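Local atomic coordinates of probable acetyltransferase (Pseudomonas aeruginosa PAO1, PDB entry 2EUI), a protein that probably transfers an acyl group, such as acetyl from acetyl-CoA, to an acceptor not yet identified, as a dimeric member of the GNAT acetyltransferase family. Residues E9-L14 and S33-L38; V19-F24 and L81-V86; S47-A52 and F63-P68. One frame throughout, in Å; residues are numbered along the deposited sequence.

Contact 1: E9-L14 and S33-L38; sequences EHLDLL and SSRKFL
The guanidinium of Arg35 has Leu11 over one face and Asp12 at its edge. Methyl CD2 of Leu11 sits above the plane, offset toward the NH1 rim, and the carboxylate of Asp12 meets the side that carries NE and NH2. Both nitrogens donate to one oxygen: Arg35 NH2 lies 2.8 Å from Asp12 OD1 and Arg35 NE 3.1 Å from the same atom. The grip is side-on, through NE and NH2, with both donors approaching from the same face of the carboxylate, whose plane is turned 46° from that of the guanidinium. Arg35 reaches it with its chain extended from CG to NE, CG lying anti to the backbone nitrogen (chi1 -176°). Asp12 is exposed, a place where a charged pair costs little desolvation.

The salt bridge spans helices 11-24 and 31-44, the first two helices of this GNAT-family chain, which follow its first strand. Inward of the charges the contact becomes aliphatic. Leu11, buried, directs its other methyl at the second helix, with Leu11 CD1 3.7 Å from Leu38 CB. Leu14 adds a looser touch, its CG lying 4.1 Å from Leu38 CD1, with the two side chains crossing at about a right angle. Branched leucines suit this site: Leu14 also packs on Ile49, Leu51 and Phe63 of the sheet, while Leu38 rests on Phe18.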
loop_
_atom_site.group_PDB
_atom_site.type_symbol
_atom_site.label_atom_id
_atom_site.label_comp_id
_atom_site.label_asym_id
_atom_site.label_seq_id
_atom_site.Cartn_x
_atom_site.Cartn_y
_atom_site.Cartn_z
ATOM N N GLU A 9 -16.069 7.448 -16.237
ATOM C CA GLU A 9 -17.047 6.997 -17.225
ATOM C C GLU A 9 -17.461 5.555 -17.021
ATOM O O GLU A 9 -18.643 5.229 -17.124
ATOM C CB GLU A 9 -16.492 7.107 -18.647
ATOM C CG GLU A 9 -15.978 8.472 -19.066
ATOM C CD GLU A 9 -15.091 8.384 -20.309
ATOM O OE1 GLU A 9 -15.573 7.856 -21.333
ATOM O OE2 GLU A 9 -13.918 8.833 -20.255
ATOM N N HIS A 10 -16.491 4.686 -16.746
ATOM C CA HIS A 10 -16.770 3.262 -16.578
ATOM C C HIS A 10 -17.381 2.841 -15.243
ATOM O O HIS A 10 -17.754 1.678 -15.078
ATOM C CB HIS A 10 -15.490 2.467 -16.800
ATOM C CG HIS A 10 -14.722 2.893 -18.010
ATOM N ND1 HIS A 10 -13.974 4.050 -18.045
ATOM C CD2 HIS A 10 -14.616 2.337 -19.240
ATOM C CE1 HIS A 10 -13.442 4.190 -19.246
ATOM N NE2 HIS A 10 -13.815 3.165 -19.990
ATOM N N LEU A 11 -17.495 3.775 -14.300
ATOM C CA LEU A 11 -18.029 3.448 -12.986
ATOM C C LEU A 11 -19.249 2.530 -13.010
ATOM O O LEU A 11 -19.265 1.502 -12.332
ATOM C CB LEU A 11 -18.352 4.720 -12.195
ATOM C CG LEU A 11 -18.766 4.459 -10.740
ATOM C CD1 LEU A 11 -17.669 3.721 -9.997
ATOM C CD2 LEU A 11 -19.056 5.767 -10.061
ATOM N N ASP A 12 -20.266 2.881 -13.789
ATOM C CA ASP A 12 -21.459 2.044 -13.854
ATOM C C ASP A 12 -21.209 0.682 -14.480
ATOM O O ASP A 12 -21.893 -0.292 -14.155
ATOM C CB ASP A 12 -22.584 2.750 -14.612
ATOM C CG ASP A 12 -23.196 3.895 -13.821
ATOM O OD1 ASP A 12 -23.449 3.722 -12.605
ATOM O OD2 ASP A 12 -23.430 4.969 -14.419
ATOM N N LEU A 13 -20.231 0.607 -15.375
ATOM C CA LEU A 13 -19.923 -0.655 -16.030
ATOM C C LEU A 13 -19.135 -1.573 -15.098
ATOM O O LEU A 13 -19.321 -2.791 -15.105
ATOM C CB LEU A 13 -19.122 -0.412 -17.314
ATOM C CG LEU A 13 -18.755 -1.705 -18.048
ATOM C CD1 LEU A 13 -20.024 -2.435 -18.462
ATOM C CD2 LEU A 13 -17.904 -1.405 -19.255
ATOM N N LEU A 14 -18.278 -0.964 -14.282
ATOM C CA LEU A 14 -17.412 -1.686 -13.357
ATOM C C LEU A 14 -17.990 -1.935 -11.967
ATOM O O LEU A 14 -17.620 -2.910 -11.305
ATOM C CB LEU A 14 -16.079 -0.935 -13.236
ATOM C CG LEU A 14 -15.073 -1.389 -12.185
ATOM C CD1 LEU A 14 -14.558 -2.778 -12.541
ATOM C CD2 LEU A 14 -13.944 -0.370 -12.099
ATOM N N SER A 33 -21.981 1.200 -1.146
ATOM C CA SER A 33 -20.684 1.529 -0.573
ATOM C C SER A 33 -19.586 1.107 -1.530
ATOM O O SER A 33 -18.508 1.704 -1.576
ATOM C CB SER A 33 -20.500 0.824 0.769
ATOM O OG SER A 33 -21.460 1.277 1.698
ATOM N N SER A 34 -19.863 0.061 -2.296
ATOM C CA SER A 34 -18.889 -0.427 -3.247
ATOM C C SER A 34 -18.780 0.546 -4.411
ATOM O O SER A 34 -17.681 0.863 -4.857
ATOM C CB SER A 34 -19.280 -1.817 -3.718
ATOM O OG SER A 34 -19.127 -2.745 -2.645
ATOM N N ARG A 35 -19.912 1.047 -4.888
ATOM C CA ARG A 35 -19.879 1.994 -5.982
ATOM C C ARG A 35 -19.287 3.304 -5.461
ATOM O O ARG A 35 -18.579 4.004 -6.180
ATOM C CB ARG A 35 -21.290 2.218 -6.540
ATOM C CG ARG A 35 -21.333 3.128 -7.766
ATOM C CD ARG A 35 -22.751 3.296 -8.290
ATOM N NE ARG A 35 -22.827 3.996 -9.573
ATOM C CZ ARG A 35 -22.452 5.259 -9.772
ATOM N NH1 ARG A 35 -21.963 5.989 -8.774
ATOM N NH2 ARG A 35 -22.574 5.799 -10.977
ATOM N N LYS A 36 -19.572 3.633 -4.205
ATOM C CA LYS A 36 -19.053 4.867 -3.615
ATOM C C LYS A 36 -17.538 4.788 -3.439
ATOM O O LYS A 36 -16.832 5.767 -3.679
ATOM C CB LYS A 36 -19.730 5.154 -2.269
ATOM C CG LYS A 36 -19.334 6.497 -1.679
ATOM C CD LYS A 36 -19.311 7.572 -2.777
ATOM C CE LYS A 36 -18.806 8.929 -2.288
ATOM N NZ LYS A 36 -18.780 9.951 -3.390
ATOM N N PHE A 37 -17.051 3.616 -3.027
ATOM C CA PHE A 37 -15.620 3.368 -2.834
ATOM C C PHE A 37 -14.847 3.593 -4.139
ATOM O O PHE A 37 -13.836 4.305 -4.162
ATOM C CB PHE A 37 -15.392 1.927 -2.347
ATOM C CG PHE A 37 -13.945 1.574 -2.155
ATOM C CD1 PHE A 37 -13.238 2.044 -1.060
ATOM C CD2 PHE A 37 -13.276 0.800 -3.099
ATOM C CE1 PHE A 37 -11.878 1.754 -0.900
ATOM C CE2 PHE A 37 -11.924 0.504 -2.954
ATOM C CZ PHE A 37 -11.221 0.982 -1.850
ATOM N N LEU A 38 -15.334 2.977 -5.215
ATOM C CA LEU A 38 -14.726 3.089 -6.535
ATOM C C LEU A 38 -14.756 4.512 -7.077
ATOM O O LEU A 38 -13.894 4.909 -7.857
ATOM C CB LEU A 38 -15.444 2.183 -7.527
ATOM C CG LEU A 38 -15.333 0.676 -7.334
ATOM C CD1 LEU A 38 -16.145 -0.014 -8.424
ATOM C CD2 LEU A 38 -13.876 0.262 -7.377
#

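Contact 2: V19-F24 and L81-V86; sequences VKYREF and LNDIYV
Tyr21 and Tyr85 lie alongside one another, pointing opposite ways, the helix tyrosine reaching along the strand while the strand tyrosine reaches back under the helix. Their ring planes stand at 63°, with the edge of Tyr21 directed at the face of Tyr85 in an offset edge-to-face pair whose centroids are 5.8 Å apart. The backbone joins in: Tyr21 CA lies 3.9 Å from the centroid of the Tyr85 ring and almost on its normal, a CH-pi contact over the ring centre. Closer to the strand, Tyr21 CD1 comes within 3.6 Å of Tyr85 CB. Phe24, one turn further along the helix, completes an aromatic cluster; it meets Tyr85 obliquely, with Phe24 CG 4.0 Å from Tyr85 CE1. On the remaining flank, the aliphatic CB of Lys20 touches the hydroxyl end of Tyr85, while the rest of the lysine chain bends off the ring.

Helix 11-24 of this GNAT-family fold packs on the sheet, crossing strand 76-86 nearly perpendicularly, the short axes making 101° with a closest approach of 9.0 Å. Broad aromatic side chains can bridge that separation. Tyr21 has its CG anti to the backbone nitrogen (chi1 163°), which sends the ring toward Asp83, where Tyr21 OH makes a weak hydrogen bond of 2.6 Å to Asp83 OD1. Asp83 OD2 is hydrogen-bonded to Ser72 OG of the second subunit, so the carboxylate links the tyrosine to the dimer interface. Asn82 and Asp83 both face Gln65 across the sheet in a classic beta bulge, and Asn82 OD1 is likewise bonded to Ser72 of the second subunit.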
loop_
_atom_site.group_PDB
_atom_site.type_symbol
_atom_site.label_atom_id
_atom_site.label_comp_id
_atom_site.label_asym_id
_atom_site.label_seq_id
_atom_site.Cartn_x
_atom_site.Cartn_y
_atom_site.Cartn_z
ATOM N N VAL A 19 -18.619 -5.722 -7.289
ATOM C CA VAL A 19 -19.404 -6.367 -6.256
ATOM C C VAL A 19 -19.188 -7.879 -6.311
ATOM O O VAL A 19 -18.877 -8.509 -5.302
ATOM C CB VAL A 19 -20.900 -6.029 -6.448
ATOM C CG1 VAL A 19 -21.764 -6.888 -5.518
ATOM C CG2 VAL A 19 -21.122 -4.533 -6.192
ATOM N N LYS A 20 -19.346 -8.444 -7.507
ATOM C CA LYS A 20 -19.168 -9.876 -7.744
ATOM C C LYS A 20 -17.870 -10.340 -7.108
ATOM O O LYS A 20 -17.818 -11.375 -6.433
ATOM C CB LYS A 20 -19.101 -10.155 -9.245
ATOM C CG LYS A 20 -20.316 -9.731 -10.037
ATOM C CD LYS A 20 -21.324 -10.844 -10.117
ATOM C CE LYS A 20 -22.499 -10.412 -10.950
ATOM N NZ LYS A 20 -22.015 -9.654 -12.133
ATOM N N TYR A 21 -16.820 -9.563 -7.359
ATOM C CA TYR A 21 -15.475 -9.815 -6.835
ATOM C C TYR A 21 -15.449 -9.902 -5.304
ATOM O O TYR A 21 -14.937 -10.865 -4.733
ATOM C CB TYR A 21 -14.543 -8.696 -7.304
ATOM C CG TYR A 21 -13.251 -8.591 -6.531
ATOM C CD1 TYR A 21 -12.269 -9.570 -6.644
ATOM C CD2 TYR A 21 -13.011 -7.513 -5.685
ATOM C CE1 TYR A 21 -11.081 -9.478 -5.937
ATOM C CE2 TYR A 21 -11.833 -7.414 -4.975
ATOM C CZ TYR A 21 -10.867 -8.399 -5.104
ATOM O OH TYR A 21 -9.680 -8.304 -4.408
ATOM N N ARG A 22 -16.002 -8.883 -4.651
ATOM C CA ARG A 22 -16.042 -8.829 -3.203
ATOM C C ARG A 22 -16.908 -9.955 -2.666
ATOM O O ARG A 22 -16.598 -10.563 -1.642
ATOM C CB ARG A 22 -16.598 -7.474 -2.739
ATOM C CG ARG A 22 -15.737 -6.264 -3.123
ATOM C CD ARG A 22 -16.320 -4.951 -2.615
ATOM N NE ARG A 22 -16.562 -4.985 -1.174
ATOM C CZ ARG A 22 -17.723 -5.326 -0.619
ATOM N NH1 ARG A 22 -18.748 -5.655 -1.390
ATOM N NH2 ARG A 22 -17.861 -5.345 0.697
ATOM N N GLU A 23 -18.002 -10.238 -3.360
ATOM C CA GLU A 23 -18.895 -11.298 -2.918
ATOM C C GLU A 23 -18.207 -12.643 -3.066
ATOM O O GLU A 23 -18.287 -13.493 -2.177
ATOM C CB GLU A 23 -20.184 -11.289 -3.735
ATOM C CG GLU A 23 -20.985 -10.028 -3.599
ATOM C CD GLU A 23 -22.262 -10.072 -4.404
ATOM O OE1 GLU A 23 -22.187 -10.280 -5.640
ATOM O OE2 GLU A 23 -23.346 -9.892 -3.801
ATOM N N PHE A 24 -17.521 -12.815 -4.191
ATOM C CA PHE A 24 -16.833 -14.060 -4.485
ATOM C C PHE A 24 -15.786 -14.408 -3.440
ATOM O O PHE A 24 -15.426 -15.571 -3.280
ATOM C CB PHE A 24 -16.170 -13.979 -5.858
ATOM C CG PHE A 24 -15.461 -15.236 -6.260
ATOM C CD1 PHE A 24 -16.157 -16.286 -6.844
ATOM C CD2 PHE A 24 -14.096 -15.381 -6.026
ATOM C CE1 PHE A 24 -15.501 -17.471 -7.192
ATOM C CE2 PHE A 24 -13.432 -16.557 -6.366
ATOM C CZ PHE A 24 -14.136 -17.606 -6.952
ATOM N N LEU A 81 -0.649 -4.530 -5.666
ATOM C CA LEU A 81 -1.659 -5.174 -6.486
ATOM C C LEU A 81 -2.690 -5.755 -5.536
ATOM O O LEU A 81 -2.459 -6.791 -4.921
ATOM C CB LEU A 81 -1.016 -6.286 -7.310
ATOM C CG LEU A 81 -1.865 -7.084 -8.299
ATOM C CD1 LEU A 81 -2.525 -6.155 -9.325
ATOM C CD2 LEU A 81 -0.960 -8.094 -8.988
ATOM N N ASN A 82 -3.827 -5.087 -5.405
ATOM C CA ASN A 82 -4.863 -5.564 -4.498
ATOM C C ASN A 82 -5.879 -6.503 -5.134
ATOM O O ASN A 82 -6.134 -7.582 -4.595
ATOM C CB ASN A 82 -5.625 -4.383 -3.880
ATOM C CG ASN A 82 -6.796 -4.832 -3.015
ATOM O OD1 ASN A 82 -7.686 -4.043 -2.690
ATOM N ND2 ASN A 82 -6.796 -6.104 -2.633
ATOM N N ASP A 83 -6.452 -6.080 -6.264
ATOM C CA ASP A 83 -7.489 -6.855 -6.949
ATOM C C ASP A 83 -7.205 -7.293 -8.377
ATOM O O ASP A 83 -6.581 -6.588 -9.170
ATOM C CB ASP A 83 -8.812 -6.079 -6.997
ATOM C CG ASP A 83 -9.031 -5.203 -5.789
ATOM O OD1 ASP A 83 -9.146 -5.749 -4.667
ATOM O OD2 ASP A 83 -9.094 -3.961 -5.971
ATOM N N ILE A 84 -7.717 -8.472 -8.690
ATOM C CA ILE A 84 -7.619 -9.064 -10.008
ATOM C C ILE A 84 -8.870 -9.942 -10.029
ATOM O O ILE A 84 -9.177 -10.612 -9.050
ATOM C CB ILE A 84 -6.289 -9.882 -10.185
ATOM C CG1 ILE A 84 -6.286 -10.583 -11.539
ATOM C CG2 ILE A 84 -6.108 -10.892 -9.067
ATOM C CD1 ILE A 84 -6.195 -9.647 -12.714
ATOM N N TYR A 85 -9.631 -9.902 -11.112
ATOM C CA TYR A 85 -10.851 -10.704 -11.157
ATOM C C TYR A 85 -11.501 -10.825 -12.521
ATOM O O TYR A 85 -11.594 -9.858 -13.282
ATOM C CB TYR A 85 -11.879 -10.134 -10.182
ATOM C CG TYR A 85 -13.173 -10.912 -10.118
ATOM C CD1 TYR A 85 -13.260 -12.096 -9.383
ATOM C CD2 TYR A 85 -14.315 -10.462 -10.779
ATOM C CE1 TYR A 85 -14.455 -12.808 -9.305
ATOM C CE2 TYR A 85 -15.513 -11.168 -10.707
ATOM C CZ TYR A 85 -15.575 -12.335 -9.970
ATOM O OH TYR A 85 -16.744 -13.045 -9.900
ATOM N N VAL A 86 -11.967 -12.029 -12.814
ATOM C CA VAL A 86 -12.632 -12.293 -14.082
ATOM C C VAL A 86 -14.063 -12.737 -13.808
ATOM O O VAL A 86 -14.339 -13.338 -12.781
ATOM C CB VAL A 86 -11.906 -13.402 -14.870
ATOM C CG1 VAL A 86 -12.572 -13.590 -16.219
ATOM C CG2 VAL A 86 -10.433 -13.044 -15.045
#

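Contact 3: S47-A52 and F63-P68; sequences SVIYLA and FCQLYP
Ser47-Ala52 and Phe63-Pro68 run antiparallel as the two arms of a beta hairpin, strands 48-53 and 60-71, in the interior of the mixed GNAT-family sheet. Their short axes lie at 167°.

Four backbone hydrogen bonds join them in two reciprocal pairs. Val48 and Leu66 exchange the first: Val48 N donates to Leu66 O at 3.0 Å, and Leu66 N returns a bond to Val48 O. Tyr50 and Cys64 share the second, with Cys64 N 2.8 Å from Tyr50 O; the reverse bond, Tyr50 N to Cys64 O, is more bent, at 141°. Ile49-Gln65, between them, and Leu51-Phe63, beyond Tyr50-Cys64, are non-hydrogen-bonded pairs. There CA-H...O contacts assist, the shortest from Ile49 CA to Cys64 O at 3.1 Å.

Apolar packing differs on the two faces. On the face carrying Val48, Tyr50, Cys64 and Leu66, the Tyr50 ring takes Val48 CG1 over one face, and its CD2 lies 4.0 Å from Leu66 CD1. This side is covered by helix 92-109, where Tyr50 meets His102 edge-to-face; compact Cys64 and branched Leu66 pack against Leu81 of the next strand. The other face carries Ile49, Leu51, Phe63 and Gln65. Leu51 CD2 rests 3.7 Å from Phe63 CB, while the phenyl ring extends toward helix 11-24, where Leu14 and Leu17 receive it.

Near the hairpin's open end the character turns polar. Tyr67 OH is hydrogen-bonded to Ser72 OG of the second subunit, so a tyrosine suits this place, its ring buried and its hydroxyl serving the dimer. Small Ser47 fits beside that ring, at whose edge Ser47 CB lies 3.4 Å from Tyr67 CD1.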
loop_
_atom_site.group_PDB
_atom_site.type_symbol
_atom_site.label_atom_id
_atom_site.label_comp_id
_atom_site.label_asym_id
_atom_site.label_seq_id
_atom_site.Cartn_x
_atom_site.Cartn_y
_atom_site.Cartn_z
ATOM N N SER A 47 -5.830 5.202 -7.606
ATOM C CA SER A 47 -5.482 3.854 -8.014
ATOM C C SER A 47 -5.602 3.768 -9.515
ATOM O O SER A 47 -6.202 4.636 -10.144
ATOM C CB SER A 47 -6.427 2.836 -7.386
ATOM O OG SER A 47 -7.660 2.821 -8.076
ATOM N N VAL A 48 -5.010 2.726 -10.083
ATOM C CA VAL A 48 -5.076 2.493 -11.511
ATOM C C VAL A 48 -5.898 1.225 -11.644
ATOM O O VAL A 48 -5.545 0.192 -11.076
ATOM C CB VAL A 48 -3.679 2.249 -12.128
ATOM C CG1 VAL A 48 -3.806 1.988 -13.619
ATOM C CG2 VAL A 48 -2.786 3.436 -11.878
ATOM N N ILE A 49 -7.001 1.320 -12.375
ATOM C CA ILE A 49 -7.888 0.189 -12.603
ATOM C C ILE A 49 -7.889 -0.173 -14.085
ATOM O O ILE A 49 -8.275 0.637 -14.922
ATOM C CB ILE A 49 -9.330 0.537 -12.171
ATOM C CG1 ILE A 49 -9.384 0.659 -10.648
ATOM C CG2 ILE A 49 -10.329 -0.501 -12.716
ATOM C CD1 ILE A 49 -10.733 1.057 -10.112
ATOM N N TYR A 50 -7.450 -1.382 -14.415
ATOM C CA TYR A 50 -7.448 -1.810 -15.808
ATOM C C TYR A 50 -8.689 -2.648 -16.074
ATOM O O TYR A 50 -9.089 -3.458 -15.244
ATOM C CB TYR A 50 -6.189 -2.617 -16.140
ATOM C CG TYR A 50 -4.922 -1.803 -16.134
ATOM C CD1 TYR A 50 -4.770 -0.703 -16.979
ATOM C CD2 TYR A 50 -3.886 -2.103 -15.252
ATOM C CE1 TYR A 50 -3.619 0.084 -16.940
ATOM C CE2 TYR A 50 -2.730 -1.326 -15.203
ATOM C CZ TYR A 50 -2.603 -0.234 -16.047
ATOM O OH TYR A 50 -1.472 0.548 -15.978
ATOM N N LEU A 51 -9.291 -2.427 -17.238
ATOM C CA LEU A 51 -10.498 -3.130 -17.648
ATOM C C LEU A 51 -10.276 -3.933 -18.922
ATOM O O LEU A 51 -9.802 -3.392 -19.922
ATOM C CB LEU A 51 -11.639 -2.135 -17.908
ATOM C CG LEU A 51 -12.046 -1.178 -16.787
ATOM C CD1 LEU A 51 -13.108 -0.191 -17.275
ATOM C CD2 LEU A 51 -12.541 -1.990 -15.606
ATOM N N ALA A 52 -10.622 -5.218 -18.883
ATOM C CA ALA A 52 -10.507 -6.088 -20.059
ATOM C C ALA A 52 -11.865 -6.070 -20.756
ATOM O O ALA A 52 -12.856 -6.570 -20.210
ATOM C CB ALA A 52 -10.148 -7.524 -19.643
ATOM N N PHE A 63 -11.331 -7.256 -14.503
ATOM C CA PHE A 63 -10.692 -6.007 -14.176
ATOM C C PHE A 63 -9.540 -6.219 -13.206
ATOM O O PHE A 63 -9.417 -7.263 -12.571
ATOM C CB PHE A 63 -11.718 -5.034 -13.597
ATOM C CG PHE A 63 -12.112 -5.352 -12.197
ATOM C CD1 PHE A 63 -11.360 -4.883 -11.128
ATOM C CD2 PHE A 63 -13.190 -6.182 -11.942
ATOM C CE1 PHE A 63 -11.678 -5.243 -9.828
ATOM C CE2 PHE A 63 -13.513 -6.546 -10.637
ATOM C CZ PHE A 63 -12.758 -6.078 -9.583
ATOM N N CYS A 64 -8.710 -5.196 -13.089
ATOM C CA CYS A 64 -7.548 -5.246 -12.223
ATOM C C CYS A 64 -7.359 -3.902 -11.498
ATOM O O CYS A 64 -7.698 -2.849 -12.034
ATOM C CB CYS A 64 -6.335 -5.588 -13.097
ATOM S SG CYS A 64 -4.762 -5.407 -12.316
ATOM N N GLN A 65 -6.854 -3.939 -10.270
ATOM C CA GLN A 65 -6.613 -2.696 -9.539
ATOM C C GLN A 65 -5.283 -2.693 -8.795
ATOM O O GLN A 65 -4.917 -3.657 -8.112
ATOM C CB GLN A 65 -7.749 -2.370 -8.554
ATOM C CG GLN A 65 -7.608 -0.995 -7.892
ATOM C CD GLN A 65 -8.852 -0.580 -7.102
ATOM O OE1 GLN A 65 -9.383 -1.349 -6.286
ATOM N NE2 GLN A 65 -9.314 0.644 -7.338
ATOM N N LEU A 66 -4.554 -1.599 -8.956
ATOM C CA LEU A 66 -3.275 -1.446 -8.300
ATOM C C LEU A 66 -3.291 -0.132 -7.553
ATOM O O LEU A 66 -3.952 0.814 -7.973
ATOM C CB LEU A 66 -2.139 -1.437 -9.331
ATOM C CG LEU A 66 -1.973 -2.642 -10.265
ATOM C CD1 LEU A 66 -2.923 -2.539 -11.444
ATOM C CD2 LEU A 66 -0.561 -2.673 -10.765
ATOM N N TYR A 67 -2.583 -0.082 -6.430
ATOM C CA TYR A 67 -2.481 1.151 -5.654
ATOM C C TYR A 67 -1.051 1.657 -5.716
ATOM O O TYR A 67 -0.111 0.919 -5.438
ATOM C CB TYR A 67 -2.875 0.927 -4.193
ATOM C CG TYR A 67 -4.299 0.476 -4.012
ATOM C CD1 TYR A 67 -5.340 1.099 -4.704
ATOM C CD2 TYR A 67 -4.612 -0.586 -3.164
ATOM C CE1 TYR A 67 -6.660 0.670 -4.560
ATOM C CE2 TYR A 67 -5.929 -1.023 -3.011
ATOM C CZ TYR A 67 -6.946 -0.391 -3.713
ATOM O OH TYR A 67 -8.249 -0.798 -3.557
ATOM N N PRO A 68 -0.872 2.930 -6.087
ATOM C CA PRO A 68 0.454 3.547 -6.185
ATOM C C PRO A 68 1.130 3.679 -4.814
ATOM O O PRO A 68 0.487 4.054 -3.835
ATOM C CB PRO A 68 0.146 4.903 -6.799
ATOM C CG PRO A 68 -1.177 5.230 -6.178
ATOM C CD PRO A 68 -1.929 3.926 -6.330
#

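Contacts 1 and 3 are largely buried and contact 2 only partly so. Contact 3 lies nearest the middle of the chain, and its chemistry is that of a sheet, regular backbone bonding with mostly apolar side chains on both faces. Contacts 1 and 2 share helix 11-24: its first turns meet helix 31-44 through leucines and a peripheral ion pair, whereas its last turns meet strand 76-86 through aromatic rings. Leu14 links contact 1 to the sheet residues of contact 3, and His10 packs on Leu51 there. Strands 60-71 and 76-86 are sheet neighbours, so contacts 2 and 3 are joined by probable backbone bonds. All three reach the second subunit.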